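Local coordinates for protein putative methylthioribose-1-phosphate isomerase (PDB 6A34) that probably interconverts 5-methylthioribose 1-phosphate and 5-methylthioribulose 1-phosphate, an isomerisation in the methionine salvage pathway, at residues R202-G207 against P301-T306. Numbering follows the deposited sequence.
Sequences RPVLQG and PEEVLT
An arginine that binds carbonyls at and just past the C-terminal end of short helix 302-305 joins it to the loop before helix 206-217, in the Rossmann-like part of the isomerase. Arg202 doubles back at chi2 and chi3 (-72° and -71°), which carries its guanidinium under the ring of its own neighbour Pro203, whose CB lies over the centre of the group. Arg202 NH1 donates to Thr306 O at 3.0 Å, in the guanidinium plane and onto a carbonyl lone pair, while Arg202 NH2 makes weak bonds to Thr306 O and, at 3.0 Å, to Val304 O. Arginine suits this place because its planar donors can serve several carbonyls at once, and NE remains for a salt bridge to Glu200 of the second subunit. Proline, which most readily accepts a cis peptide bond before it, offers a compact apolar ring: Pro203 CB lies 4.1 Å from Val304 CG2 and 3.3 Å from Glu303 O. Beyond it, Val204 CG2 makes van der Waals contact with Glu303 OE1 at 3.7 Å; Asn320 ND2 hydrogen-bonds this oxygen. Just past the helix, Thr306 OG1, at 2.7 Å, and Thr306 N both bond Glu302 O, from opposite faces of its plane. Carbonyls at a helix C-terminus probably favour the arginine's positive charge, and this grip probably steadies the loop leading to Gln206, predicted to bind substrate.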
# COMPACT_ATOMS: atom_id res chain seq x y z
N ARG A 202 -2.97 0.61 3.84
CA ARG A 202 -2.28 -0.50 4.47
C ARG A 202 -1.46 0.05 5.63
O ARG A 202 -1.08 1.22 5.61
CB ARG A 202 -1.36 -1.21 3.47
CG ARG A 202 -2.05 -2.26 2.60
CD ARG A 202 -2.44 -3.52 3.36
NE ARG A 202 -1.29 -4.33 3.72
CZ ARG A 202 -1.33 -5.37 4.54
NH1 ARG A 202 -2.43 -5.61 5.24
NH2 ARG A 202 -0.26 -6.13 4.66
N PRO A 203 -1.19 -0.78 6.64
CA PRO A 203 -1.61 -2.17 6.69
C PRO A 203 -3.05 -2.45 7.18
O PRO A 203 -3.59 -3.52 6.90
CB PRO A 203 -0.67 -2.83 7.71
CG PRO A 203 -0.09 -1.69 8.50
CD PRO A 203 -0.02 -0.57 7.49
N VAL A 204 -3.65 -1.52 7.93
CA VAL A 204 -4.88 -1.82 8.66
C VAL A 204 -6.10 -1.74 7.71
O VAL A 204 -7.10 -2.34 8.00
CB VAL A 204 -5.01 -0.93 9.93
CG1 VAL A 204 -6.31 -1.17 10.69
CG2 VAL A 204 -3.85 -1.16 10.90
N LEU A 205 -6.00 -0.99 6.60
CA LEU A 205 -6.98 -0.93 5.46
C LEU A 205 -8.29 -0.22 5.83
O LEU A 205 -9.35 -0.54 5.29
CB LEU A 205 -7.26 -2.33 4.89
CG LEU A 205 -6.06 -2.96 4.18
CD1 LEU A 205 -6.20 -4.47 4.17
CD2 LEU A 205 -5.91 -2.42 2.76
N GLN A 206 -8.18 0.80 6.67
CA GLN A 206 -9.33 1.56 7.11
C GLN A 206 -9.89 2.39 5.96
O GLN A 206 -11.05 2.72 6.00
CB GLN A 206 -9.00 2.41 8.34
CG GLN A 206 -8.70 1.54 9.55
CD GLN A 206 -8.69 2.27 10.87
OE1 GLN A 206 -8.28 3.42 10.97
NE2 GLN A 206 -9.14 1.58 11.90
N GLY A 207 -9.08 2.70 4.94
CA GLY A 207 -9.59 3.35 3.73
C GLY A 207 -10.60 2.47 3.01
O GLY A 207 -11.69 2.90 2.63
N PRO A 301 3.65 -7.13 14.01
CA PRO A 301 4.07 -7.49 12.66
C PRO A 301 2.97 -8.25 11.88
O PRO A 301 2.97 -8.28 10.65
CB PRO A 301 5.35 -8.30 12.91
CG PRO A 301 5.16 -8.88 14.30
CD PRO A 301 4.45 -7.78 15.07
N GLU A 302 1.98 -8.80 12.59
CA GLU A 302 0.86 -9.53 11.96
C GLU A 302 0.03 -8.61 11.07
O GLU A 302 -0.52 -9.07 10.08
CB GLU A 302 -0.02 -10.22 13.00
CG GLU A 302 0.70 -11.34 13.75
CD GLU A 302 1.12 -12.55 12.91
OE1 GLU A 302 0.24 -13.16 12.27
OE2 GLU A 302 2.31 -12.90 12.92
N GLU A 303 -0.11 -7.33 11.43
CA GLU A 303 -0.83 -6.39 10.59
C GLU A 303 -0.22 -6.32 9.17
O GLU A 303 -0.93 -6.03 8.24
CB GLU A 303 -0.82 -5.00 11.20
CG GLU A 303 -1.61 -4.86 12.49
CD GLU A 303 -1.66 -3.42 12.98
OE1 GLU A 303 -0.84 -2.59 12.51
OE2 GLU A 303 -2.52 -3.11 13.83
N VAL A 304 1.09 -6.59 9.02
CA VAL A 304 1.75 -6.57 7.68
C VAL A 304 1.80 -7.97 7.03
O VAL A 304 1.70 -8.08 5.79
CB VAL A 304 3.15 -5.94 7.77
CG1 VAL A 304 3.91 -6.04 6.46
CG2 VAL A 304 3.08 -4.48 8.23
N LEU A 305 2.00 -9.02 7.84
CA LEU A 305 2.16 -10.40 7.36
C LEU A 305 0.81 -10.91 6.86
O LEU A 305 0.79 -11.76 6.00
CB LEU A 305 2.69 -11.31 8.48
CG LEU A 305 4.07 -10.94 9.01
CD1 LEU A 305 4.41 -11.77 10.22
CD2 LEU A 305 5.15 -11.08 7.96
N THR A 306 -0.28 -10.39 7.45
CA THR A 306 -1.63 -10.65 7.01
C THR A 306 -2.25 -9.38 6.40
O THR A 306 -1.84 -8.24 6.65
CB THR A 306 -2.52 -11.20 8.14
OG1 THR A 306 -2.80 -10.13 9.04
CG2 THR A 306 -1.89 -12.34 8.91